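Local coordinates for protein porphyranase B (Zobellia galactanivorans, PDB 3JUU) that hydrolyses the sulfated red-algal polysaccharide porphyran at the beta-1,4 linkages between D-galactose and L-galactose-6-sulfate, releasing mostly disaccharides, at residues Glu148-Ile153 with Lys161-Thr166; Lys118-Ser123 with Val242-Trp247; Gln152-Ala157 with Trp247-Lys252; Cys112-Asn117 with Arg263-Asn268. One frame throughout, in Å; residues are numbered along the deposited sequence.

Contact 1: Glu148-Ile153 with Lys161-Thr166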
# COMPACT_ATOMS: atom_id res chain seq x y z
N GLU A 148 -0.90 -1.73 -5.94
CA GLU A 148 -2.35 -1.52 -5.79
C GLU A 148 -3.00 -2.57 -6.67
O GLU A 148 -2.57 -2.81 -7.79
CB GLU A 148 -2.81 -0.13 -6.25
CG GLU A 148 -2.28 0.98 -5.35
CD GLU A 148 -2.69 2.33 -5.84
OE1 GLU A 148 -3.89 2.66 -5.57
OE2 GLU A 148 -1.83 3.01 -6.46
N SER A 149 -3.99 -3.25 -6.11
CA SER A 149 -4.64 -4.35 -6.83
C SER A 149 -6.13 -4.28 -6.52
O SER A 149 -6.51 -3.64 -5.53
CB SER A 149 -4.04 -5.73 -6.32
OG SER A 149 -4.63 -6.76 -7.16
N VAL A 150 -6.95 -4.90 -7.37
CA VAL A 150 -8.30 -5.34 -6.94
C VAL A 150 -8.43 -6.83 -7.28
O VAL A 150 -7.65 -7.36 -8.13
CB VAL A 150 -9.45 -4.52 -7.65
CG1 VAL A 150 -9.37 -3.03 -7.29
CG2 VAL A 150 -9.50 -4.74 -9.22
N GLY A 151 -9.44 -7.48 -6.71
CA GLY A 151 -9.63 -8.91 -6.96
C GLY A 151 -10.72 -9.16 -7.99
O GLY A 151 -10.78 -10.27 -8.53
N GLN A 152 -11.63 -8.20 -8.24
CA GLN A 152 -12.77 -8.42 -9.13
C GLN A 152 -12.97 -7.15 -9.92
O GLN A 152 -13.19 -6.10 -9.33
CB GLN A 152 -14.08 -8.72 -8.29
CG GLN A 152 -15.28 -8.90 -9.24
CD GLN A 152 -16.58 -9.24 -8.48
OE1 GLN A 152 -16.52 -9.73 -7.36
NE2 GLN A 152 -17.73 -8.96 -9.08
N ILE A 153 -12.84 -7.22 -11.24
CA ILE A 153 -12.85 -5.99 -12.03
C ILE A 153 -14.34 -5.76 -12.45
O ILE A 153 -15.01 -6.68 -12.99
CB ILE A 153 -11.95 -6.18 -13.29
CG1 ILE A 153 -10.42 -6.15 -12.87
CG2 ILE A 153 -12.24 -5.06 -14.27
CD1 ILE A 153 -9.69 -6.96 -13.84
N LYS A 161 -8.37 -3.65 -17.56
CA LYS A 161 -8.84 -5.03 -17.69
C LYS A 161 -7.89 -6.09 -17.06
O LYS A 161 -8.33 -7.18 -16.73
CB LYS A 161 -9.11 -5.36 -19.17
CG LYS A 161 -7.91 -5.11 -20.05
CD LYS A 161 -8.23 -5.29 -21.52
CE LYS A 161 -6.95 -4.97 -22.32
NZ LYS A 161 -7.13 -5.31 -23.78
N TYR A 162 -6.60 -5.75 -16.88
CA TYR A 162 -5.66 -6.71 -16.24
C TYR A 162 -5.21 -6.30 -14.87
O TYR A 162 -4.20 -6.84 -14.38
CB TYR A 162 -4.38 -6.88 -17.07
CG TYR A 162 -4.72 -7.37 -18.44
CD1 TYR A 162 -5.30 -8.63 -18.61
CD2 TYR A 162 -4.44 -6.57 -19.58
CE1 TYR A 162 -5.61 -9.12 -19.90
CE2 TYR A 162 -4.73 -7.04 -20.85
CZ TYR A 162 -5.33 -8.30 -20.99
OH TYR A 162 -5.65 -8.77 -22.23
N PHE A 163 -5.93 -5.35 -14.27
CA PHE A 163 -5.51 -4.77 -13.00
C PHE A 163 -5.38 -5.81 -11.86
O PHE A 163 -4.67 -5.53 -10.87
CB PHE A 163 -6.46 -3.62 -12.58
CG PHE A 163 -5.86 -2.63 -11.65
CD1 PHE A 163 -5.02 -1.63 -12.16
CD2 PHE A 163 -6.09 -2.67 -10.26
CE1 PHE A 163 -4.44 -0.69 -11.33
CE2 PHE A 163 -5.51 -1.73 -9.43
CZ PHE A 163 -4.67 -0.74 -9.97
N ASP A 164 -6.08 -6.93 -11.98
CA ASP A 164 -6.08 -7.98 -10.97
C ASP A 164 -4.94 -9.01 -11.14
O ASP A 164 -4.90 -10.03 -10.41
CB ASP A 164 -7.44 -8.73 -11.02
CG ASP A 164 -7.74 -9.41 -12.40
OD1 ASP A 164 -7.08 -9.11 -13.42
OD2 ASP A 164 -8.71 -10.20 -12.45
N GLN A 165 -4.09 -8.83 -12.15
CA GLN A 165 -3.01 -9.79 -12.37
C GLN A 165 -1.67 -9.10 -12.63
O GLN A 165 -0.82 -9.70 -13.23
CB GLN A 165 -3.35 -10.76 -13.49
CG GLN A 165 -3.78 -10.11 -14.77
CD GLN A 165 -4.37 -11.16 -15.72
OE1 GLN A 165 -5.24 -11.93 -15.34
NE2 GLN A 165 -3.83 -11.25 -16.92
N THR A 166 -1.50 -7.87 -12.14
CA THR A 166 -0.29 -7.13 -12.35
C THR A 166 0.22 -6.53 -11.02
O THR A 166 -0.54 -6.32 -10.07
CB THR A 166 -0.54 -6.04 -13.42
OG1 THR A 166 -1.77 -5.40 -13.09
CG2 THR A 166 -0.81 -6.67 -14.84
O HOH W 1 -3.12 -7.00 -9.33
O HOH W 2 -6.27 -9.98 -7.91
O HOH W 3 -10.61 -11.33 -11.08
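Ser149 and Phe163 are joined through a water that three protein atoms grip. The water accepts from Ser149 OG at 2.7 Å and donates to Phe163 O at 2.6 Å, with its other proton going to the carbonyl of Thr166. The serine hydroxyl is placed to meet it by a first torsion that sets OG opposite its own backbone N (chi1 -175°). Two further waters bridge the segments by donating both ways: one to Val150 O and Asp164 O, the next to Gly151 O and, at 2.6 Å, to Asp164 OD2. Asp164 OD2 also makes a salt bridge to Lys196.

The direct contacts are softer. The CA of Asp164 meets Val150 O at 3.3 Å in a CA-H...O contact. CD1 of Ile153 reaches across the Asp164 side chain at about a right angle and ends 3.2 Å from Lys161 O. Phe163 swings its ring toward the strand, with CG anti to the backbone N (chi1 -157°), which brings CE2 to 3.5 Å from Glu148 O. Val150 N lies at the ring edge, near its plane, 3.8 Å from CD2; this buried N-H has no polar partner in the model. Val150 CG2 rests against the same ring atom, and Trp247 meets the ring edge-to-face.

Glu148, the probable proton donor, thus has its backbone backed by Phe163, while its OE1 is hydrogen-bonded to Tyr245 OH. Because water, rather than direct backbone pairing, carries the polar link, the end of the catalytic strand and the returning loop are held together through three bridging waters that satisfy carbonyls on both segments, the Ser149 hydroxyl and Asp164 OD2.

Contact 2: Lys118-Ser123 with Val242-Trp247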
# COMPACT_ATOMS: atom_id res chain seq x y z
N LYS A 118 -10.21 -11.18 -3.08
CA LYS A 118 -10.87 -11.50 -4.35
C LYS A 118 -12.20 -10.71 -4.56
O LYS A 118 -13.20 -11.23 -5.09
CB LYS A 118 -11.16 -13.01 -4.32
CG LYS A 118 -11.52 -13.55 -5.68
CD LYS A 118 -11.63 -15.15 -5.53
CE LYS A 118 -12.00 -15.70 -6.89
NZ LYS A 118 -12.21 -17.17 -6.86
N THR A 119 -12.21 -9.45 -4.14
CA THR A 119 -13.41 -8.60 -4.23
C THR A 119 -13.13 -7.34 -5.07
O THR A 119 -12.00 -7.10 -5.54
CB THR A 119 -13.94 -8.07 -2.85
OG1 THR A 119 -13.16 -6.93 -2.42
CG2 THR A 119 -13.85 -9.16 -1.76
N PHE A 120 -14.17 -6.58 -5.31
CA PHE A 120 -13.98 -5.32 -6.07
C PHE A 120 -13.20 -4.23 -5.32
O PHE A 120 -12.86 -3.18 -5.96
CB PHE A 120 -15.39 -4.77 -6.47
CG PHE A 120 -16.14 -4.09 -5.33
CD1 PHE A 120 -16.27 -2.68 -5.31
CD2 PHE A 120 -16.79 -4.83 -4.33
CE1 PHE A 120 -16.93 -2.00 -4.29
CE2 PHE A 120 -17.51 -4.19 -3.32
CZ PHE A 120 -17.58 -2.75 -3.26
N MET A 121 -12.94 -4.43 -4.02
CA MET A 121 -12.18 -3.48 -3.17
C MET A 121 -10.68 -3.77 -3.27
O MET A 121 -10.29 -4.78 -3.76
CB MET A 121 -12.67 -3.56 -1.69
CG MET A 121 -14.12 -3.06 -1.67
SD MET A 121 -14.90 -3.10 -0.02
CE MET A 121 -13.87 -1.97 1.01
N SER A 122 -9.88 -2.77 -2.95
CA SER A 122 -8.45 -2.82 -3.22
C SER A 122 -7.67 -3.69 -2.24
O SER A 122 -8.17 -4.11 -1.13
CB SER A 122 -7.93 -1.36 -3.15
OG SER A 122 -7.80 -0.95 -1.78
N SER A 123 -6.43 -3.99 -2.63
CA SER A 123 -5.41 -4.52 -1.71
C SER A 123 -4.11 -3.77 -2.01
O SER A 123 -3.69 -3.80 -3.16
CB SER A 123 -5.17 -5.99 -2.02
OG SER A 123 -6.33 -6.75 -1.74
N VAL A 242 -7.42 -1.19 2.36
CA VAL A 242 -8.38 -1.94 1.54
C VAL A 242 -9.56 -0.97 1.42
O VAL A 242 -10.17 -0.61 2.44
CB VAL A 242 -8.81 -3.26 2.30
CG1 VAL A 242 -10.08 -3.88 1.58
CG2 VAL A 242 -7.64 -4.28 2.31
N GLU A 243 -9.85 -0.51 0.21
CA GLU A 243 -10.74 0.67 0.04
C GLU A 243 -11.69 0.41 -1.14
O GLU A 243 -11.49 -0.58 -1.88
CB GLU A 243 -9.89 1.89 -0.31
CG GLU A 243 -9.42 1.90 -1.76
CD GLU A 243 -8.00 2.42 -1.87
OE1 GLU A 243 -7.86 3.62 -2.19
OE2 GLU A 243 -7.05 1.63 -1.65
N THR A 244 -12.62 1.33 -1.40
CA THR A 244 -13.31 1.30 -2.72
C THR A 244 -12.63 2.38 -3.60
O THR A 244 -12.32 3.49 -3.14
CB THR A 244 -14.83 1.62 -2.53
OG1 THR A 244 -14.90 2.78 -1.68
CG2 THR A 244 -15.56 0.41 -1.81
N TYR A 245 -12.40 2.04 -4.85
CA TYR A 245 -12.00 3.01 -5.87
C TYR A 245 -13.23 3.43 -6.69
O TYR A 245 -14.05 2.62 -7.02
CB TYR A 245 -11.10 2.27 -6.86
CG TYR A 245 -9.74 1.91 -6.34
CD1 TYR A 245 -8.87 2.87 -5.88
CD2 TYR A 245 -9.29 0.57 -6.44
CE1 TYR A 245 -7.52 2.54 -5.50
CE2 TYR A 245 -7.99 0.26 -6.10
CZ TYR A 245 -7.14 1.23 -5.60
OH TYR A 245 -5.84 0.83 -5.27
N ASP A 246 -13.33 4.72 -7.03
CA ASP A 246 -14.47 5.18 -7.84
C ASP A 246 -14.57 4.49 -9.16
O ASP A 246 -15.68 4.34 -9.73
CB ASP A 246 -14.29 6.69 -8.10
CG ASP A 246 -14.63 7.54 -6.85
OD1 ASP A 246 -15.06 7.02 -5.78
OD2 ASP A 246 -14.42 8.74 -6.94
N TRP A 247 -13.42 4.03 -9.70
CA TRP A 247 -13.44 3.48 -11.04
C TRP A 247 -13.72 1.99 -11.05
O TRP A 247 -13.78 1.39 -12.13
CB TRP A 247 -12.08 3.78 -11.76
CG TRP A 247 -10.91 3.54 -10.87
CD1 TRP A 247 -10.27 4.44 -10.09
CD2 TRP A 247 -10.21 2.29 -10.71
NE1 TRP A 247 -9.23 3.84 -9.45
CE2 TRP A 247 -9.15 2.53 -9.82
CE3 TRP A 247 -10.40 1.02 -11.20
CZ2 TRP A 247 -8.26 1.54 -9.40
CZ3 TRP A 247 -9.50 -0.01 -10.78
CH2 TRP A 247 -8.45 0.28 -9.90
O HOH W 4 -13.42 -0.52 -5.66
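The backbones of Lys118-Ser123 and Val242-Trp247 draw together where Ser122 N donates to Glu243 O at 2.9 Å, a nearly straight bond (164°) lying in the carbonyl plane. Ser122 is the hub on the side-chain level too. Its OG, set between the backbone N and the carbonyl carbon (chi1 78°), accepts from Glu243 N and donates to Glu243 OE2 at 2.7 Å, meeting the carboxylate on its anti side. The Glu243 side chain starts out away from the strand but bends at chi2 (-141°), and this carries OE2 back to the serine. Its other oxygen, OE1, is salt-bridged to Arg57.

Beside these bonds the serine CB lies 3.4 Å from Tyr245 CE2. The tyrosine ring is sandwiched between Trp247 CZ2 over one face and Glu243 CG over the opposite one. Elsewhere in the contact, the CG2 methyl of Thr244 sits against Phe120 CE1 at 3.7 Å and also touches Met121 CG, which in turn covers the centre of a Phe120 face. A water accepts from Tyr245 N at 2.9 Å and lies 2.7 Å from Phe120 O, so that it bridges the segments.

Glu243 and Arg57 are probable substrate-binding residues, and a glycerol occupies the pocket beside Glu243. The arrangement belongs to the sugar-binding cleft of a family 16 beta-jelly roll, where the chain entering one strand and the chain leaving its neighbour position the cleft side chains.

Contact 3: Gln152-Ala157 with Trp247-Lys252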
# COMPACT_ATOMS: atom_id res chain seq x y z
N GLN A 152 -11.63 -8.20 -8.24
CA GLN A 152 -12.77 -8.42 -9.13
C GLN A 152 -12.97 -7.15 -9.92
O GLN A 152 -13.19 -6.10 -9.33
CB GLN A 152 -14.08 -8.72 -8.29
CG GLN A 152 -15.28 -8.90 -9.24
CD GLN A 152 -16.58 -9.24 -8.48
OE1 GLN A 152 -16.52 -9.73 -7.36
NE2 GLN A 152 -17.73 -8.96 -9.08
N ILE A 153 -12.84 -7.22 -11.24
CA ILE A 153 -12.85 -5.99 -12.03
C ILE A 153 -14.34 -5.76 -12.45
O ILE A 153 -15.01 -6.68 -12.99
CB ILE A 153 -11.95 -6.18 -13.29
CG1 ILE A 153 -10.42 -6.15 -12.87
CG2 ILE A 153 -12.24 -5.06 -14.27
CD1 ILE A 153 -9.69 -6.96 -13.84
N THR A 154 -14.88 -4.60 -12.11
CA THR A 154 -16.30 -4.29 -12.29
C THR A 154 -16.54 -3.14 -13.28
O THR A 154 -17.64 -2.72 -13.49
CB THR A 154 -17.00 -3.94 -10.92
OG1 THR A 154 -16.35 -2.81 -10.30
CG2 THR A 154 -16.94 -5.13 -9.99
N ASN A 155 -15.48 -2.66 -13.88
CA ASN A 155 -15.54 -1.59 -14.88
C ASN A 155 -14.97 -2.25 -16.13
O ASN A 155 -13.95 -2.90 -16.03
CB ASN A 155 -14.60 -0.51 -14.43
CG ASN A 155 -14.66 0.74 -15.29
OD1 ASN A 155 -15.12 0.70 -16.45
ND2 ASN A 155 -14.15 1.87 -14.76
N ASP A 156 -15.58 -2.10 -17.31
CA ASP A 156 -14.98 -2.73 -18.53
C ASP A 156 -14.01 -1.81 -19.30
O ASP A 156 -13.59 -2.13 -20.41
CB ASP A 156 -16.04 -3.30 -19.48
CG ASP A 156 -17.00 -2.25 -19.97
OD1 ASP A 156 -17.99 -2.64 -20.65
OD2 ASP A 156 -16.78 -1.03 -19.70
N ALA A 157 -13.63 -0.68 -18.70
CA ALA A 157 -12.60 0.20 -19.29
C ALA A 157 -11.33 -0.59 -19.67
O ALA A 157 -10.81 -1.40 -18.86
CB ALA A 157 -12.25 1.33 -18.31
N TRP A 247 -13.42 4.03 -9.70
CA TRP A 247 -13.44 3.48 -11.04
C TRP A 247 -13.72 1.99 -11.05
O TRP A 247 -13.78 1.39 -12.13
CB TRP A 247 -12.08 3.78 -11.76
CG TRP A 247 -10.91 3.54 -10.87
CD1 TRP A 247 -10.27 4.44 -10.09
CD2 TRP A 247 -10.21 2.29 -10.71
NE1 TRP A 247 -9.23 3.84 -9.45
CE2 TRP A 247 -9.15 2.53 -9.82
CE3 TRP A 247 -10.40 1.02 -11.20
CZ2 TRP A 247 -8.26 1.54 -9.40
CZ3 TRP A 247 -9.50 -0.01 -10.78
CH2 TRP A 247 -8.45 0.28 -9.90
N ASN A 248 -13.87 1.40 -9.84
CA ASN A 248 -14.23 -0.01 -9.74
C ASN A 248 -15.49 -0.12 -8.82
O ASN A 248 -15.37 -0.40 -7.60
CB ASN A 248 -13.05 -0.84 -9.19
CG ASN A 248 -13.09 -2.29 -9.66
OD1 ASN A 248 -13.01 -3.21 -8.82
ND2 ASN A 248 -13.31 -2.52 -10.99
N PRO A 249 -16.67 0.10 -9.40
CA PRO A 249 -17.86 0.24 -8.60
C PRO A 249 -18.42 -1.06 -8.00
O PRO A 249 -17.91 -2.16 -8.25
CB PRO A 249 -18.91 0.84 -9.62
CG PRO A 249 -18.37 0.45 -10.99
CD PRO A 249 -16.90 0.39 -10.84
N VAL A 250 -19.49 -0.90 -7.23
CA VAL A 250 -20.02 -2.03 -6.47
C VAL A 250 -20.75 -2.97 -7.46
O VAL A 250 -21.50 -2.49 -8.32
CB VAL A 250 -21.10 -1.49 -5.48
CG1 VAL A 250 -21.70 -2.71 -4.65
CG2 VAL A 250 -20.49 -0.45 -4.49
N PRO A 251 -20.52 -4.31 -7.40
CA PRO A 251 -21.23 -5.25 -8.32
C PRO A 251 -22.70 -5.43 -7.91
O PRO A 251 -23.08 -5.09 -6.80
CB PRO A 251 -20.53 -6.61 -8.07
CG PRO A 251 -19.34 -6.33 -7.17
CD PRO A 251 -19.55 -4.98 -6.51
N LYS A 252 -23.49 -6.04 -8.77
CA LYS A 252 -24.96 -6.03 -8.58
C LYS A 252 -25.40 -6.84 -7.36
O LYS A 252 -26.55 -6.71 -6.88
CB LYS A 252 -25.61 -6.61 -9.88
CG LYS A 252 -25.64 -5.56 -11.01
CD LYS A 252 -26.16 -6.16 -12.32
CE LYS A 252 -26.01 -5.14 -13.47
NZ LYS A 252 -27.17 -5.23 -14.48
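Two loops beside the substrate cleft of this jelly roll, Gln152-Ala157 and Trp247-Lys252, meet at the protein surface, both without regular secondary structure. Thr154 makes the central bond: its OG1 donates to Pro249 O at 2.7 Å, coming in at 128° to the C=O and tilted 16° from the carbonyl plane. With OG1 held between the backbone N and the carbonyl carbon (chi1 59°), the hydroxyl faces the proline loop while CG2 is turned to Pro251, 3.9 Å from its CG. Pro249 N is also close to OG1, but it has no hydrogen to share.

Asn155 supplies a second link, its ND2 donating to Trp247 O at 2.7 Å, although the exact position of ND2 is less certain. The other end of that amide works within its own loop: OD1 accepts from Ala157 N at 3.0 Å, completing an Asx turn. One side chain therefore shapes its own loop and ties it to the opposing one.

Gln152 adds a van der Waals contact: its extended chain crosses Pro251 obliquely and lays the amide NE2 3.6 Å from the proline CG. The Asn248 side chain lies close to the backbone of Gln152 and Thr154, but the orientation of its amide is uncertain.

The first loop runs from strand 141-150 toward strand 166-174, the second from strand 237-242 toward helix 260-263. At their junction Asn155 and Trp247 both touch Met160, the Trp247 ring meets Trp159 edge-to-face, and Pro251 leans on Phe120.

Contact 4: Cys112-Asn117 with Arg263-Asn268. With SO4 (sulfate ion), chain F.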
# COMPACT_ATOMS: atom_id res chain seq x y z
N CYS A 112 6.57 -6.13 1.49
CA CYS A 112 5.61 -6.94 2.23
C CYS A 112 5.33 -8.21 1.43
O CYS A 112 5.62 -8.29 0.22
CB CYS A 112 4.32 -6.11 2.48
SG CYS A 112 3.21 -6.06 0.99
N GLU A 113 4.75 -9.23 2.08
CA GLU A 113 4.30 -10.38 1.39
C GLU A 113 2.78 -10.38 1.51
O GLU A 113 2.27 -10.50 2.63
CB GLU A 113 4.88 -11.69 2.03
CG GLU A 113 4.48 -12.93 1.24
CD GLU A 113 5.25 -14.14 1.73
OE1 GLU A 113 5.02 -14.58 2.86
OE2 GLU A 113 6.13 -14.61 1.01
N MET A 114 2.08 -10.27 0.38
CA MET A 114 0.64 -10.00 0.44
C MET A 114 -0.08 -10.91 -0.55
O MET A 114 0.40 -11.15 -1.69
CB MET A 114 0.39 -8.49 0.12
CG MET A 114 -1.08 -7.98 0.18
SD MET A 114 -1.44 -6.43 -0.75
CE MET A 114 -1.83 -7.86 -1.59
N LYS A 115 -1.26 -11.36 -0.13
CA LYS A 115 -2.20 -11.97 -1.07
C LYS A 115 -3.43 -11.08 -1.10
O LYS A 115 -3.98 -10.69 -0.03
CB LYS A 115 -2.55 -13.41 -0.62
CG LYS A 115 -3.68 -14.01 -1.40
CD LYS A 115 -4.19 -15.38 -0.81
CE LYS A 115 -3.32 -16.51 -1.06
NZ LYS A 115 -3.97 -17.65 -0.28
N ALA A 116 -3.86 -10.72 -2.30
CA ALA A 116 -4.96 -9.78 -2.38
C ALA A 116 -6.30 -10.46 -2.03
O ALA A 116 -6.43 -11.73 -2.14
CB ALA A 116 -5.05 -9.14 -3.83
N ASN A 117 -7.27 -9.63 -1.63
CA ASN A 117 -8.66 -10.13 -1.55
C ASN A 117 -9.21 -10.32 -2.94
O ASN A 117 -8.76 -9.68 -3.86
CB ASN A 117 -9.56 -9.27 -0.64
CG ASN A 117 -9.89 -7.91 -1.24
OD1 ASN A 117 -10.60 -7.83 -2.25
ND2 ASN A 117 -9.44 -6.86 -0.59
N ARG A 263 -12.68 -12.55 1.12
CA ARG A 263 -12.85 -11.10 1.47
C ARG A 263 -11.65 -10.50 2.18
O ARG A 263 -11.67 -9.31 2.48
CB ARG A 263 -14.12 -10.92 2.35
CG ARG A 263 -15.34 -11.10 1.45
CD ARG A 263 -16.70 -10.96 2.27
NE ARG A 263 -16.82 -12.01 3.33
CZ ARG A 263 -16.66 -11.87 4.66
NH1 ARG A 263 -16.25 -10.76 5.31
NH2 ARG A 263 -16.89 -12.97 5.42
N THR A 264 -10.58 -11.28 2.39
CA THR A 264 -9.49 -10.86 3.25
C THR A 264 -8.22 -10.60 2.42
O THR A 264 -7.86 -11.45 1.63
CB THR A 264 -9.19 -11.89 4.33
OG1 THR A 264 -10.37 -11.93 5.19
CG2 THR A 264 -7.88 -11.53 5.20
N THR A 265 -7.60 -9.45 2.65
CA THR A 265 -6.25 -9.18 2.09
C THR A 265 -5.31 -9.58 3.21
O THR A 265 -5.49 -9.14 4.33
CB THR A 265 -6.13 -7.64 1.80
OG1 THR A 265 -7.08 -7.31 0.78
CG2 THR A 265 -4.66 -7.39 1.30
N THR A 266 -4.35 -10.46 2.94
CA THR A 266 -3.50 -10.98 4.01
C THR A 266 -2.04 -10.55 3.78
O THR A 266 -1.54 -10.75 2.66
CB THR A 266 -3.56 -12.52 3.99
OG1 THR A 266 -4.95 -12.97 4.12
CG2 THR A 266 -2.66 -13.13 5.12
N TYR A 267 -1.41 -9.95 4.78
CA TYR A 267 0.01 -9.57 4.72
C TYR A 267 0.71 -10.48 5.70
O TYR A 267 0.42 -10.39 6.90
CB TYR A 267 0.20 -8.13 5.15
CG TYR A 267 -0.64 -7.13 4.34
CD1 TYR A 267 -0.04 -6.35 3.32
CD2 TYR A 267 -2.01 -6.94 4.61
CE1 TYR A 267 -0.83 -5.40 2.60
CE2 TYR A 267 -2.79 -6.03 3.88
CZ TYR A 267 -2.20 -5.27 2.88
OH TYR A 267 -2.93 -4.36 2.17
N ASN A 268 1.57 -11.38 5.22
CA ASN A 268 2.38 -12.22 6.14
C ASN A 268 3.40 -11.41 6.95
O ASN A 268 3.71 -11.73 8.10
CB ASN A 268 3.03 -13.42 5.44
CG ASN A 268 2.04 -14.44 4.99
OD1 ASN A 268 0.93 -14.54 5.55
ND2 ASN A 268 2.42 -15.24 3.99
S SO4 F . -16.69 -11.50 8.96
O1 SO4 F . -17.10 -12.82 8.43
O2 SO4 F . -15.73 -11.82 10.03
O3 SO4 F . -16.05 -10.59 7.98
O4 SO4 F . -17.85 -10.81 9.55
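Backbone hydrogen bonds pair strands 112-115 and 264-267 antiparallel, their axes 157° apart. Lys115 and Thr266 form the hydrogen-bonded pair, Lys115 N reaching Thr266 O at 2.9 Å and Thr266 N returning to Lys115 O. Met114 and Tyr267 are the adjacent non-hydrogen-bonded pair, and Asn268 N donates to Glu113 O at 2.8 Å.

Side-chain bonds reinforce both ends. Asn268 ND2 points almost straight (170°) at Glu113 OE1, 2.9 Å away, approaching from above the carboxylate plane; the two flat groups stand 83° apart. Asn117 ND2 donates to Thr265 OG1 at 2.8 Å; Asn117 OD1 is hydrogen-bonded to Thr119, and Thr265 OG1 also to Ser123.

Sulfur and ring contacts fill the buried face. Met114 CG lies over one face of Tyr267, 3.9 Å from its centroid, while SD meets the ring obliquely and Cys112 SG sits at its edge, 4.0 Å from CD1.

Apart from the strand pairing, Arg263 NH1 and NH2 each hydrogen-bond a separate oxygen of a sulfate, probably from the crystallisation liquor; NH1 to O3 is 2.7 Å.

Strand 108-115 also pairs with 202-210, and 264-276 with 73-87, while the Met114-Tyr267 face packs onto strands 122-128 and 237-242 of the sandwich.

From the N terminus, strand 108-115 comes first, and contact 4 joins its end to the C-terminal strand 264-276, closing a loop that contains the other three contacts. Contact 2 closes the next large loop, from the start of strand 122-128 to the chain leaving strand 237-242. Contact 1 lies wholly within that span as a short local closure between strands 141-150 and 166-174. Contact 3 begins on the same loop as contact 1, sharing Gln152 and Ile153, but runs on past contact 2, crossing it and sharing Trp247. Contacts 2 and 4 also touch through Ser123, which ties the start of strand 122-128 to strands 108-115 and 264-276.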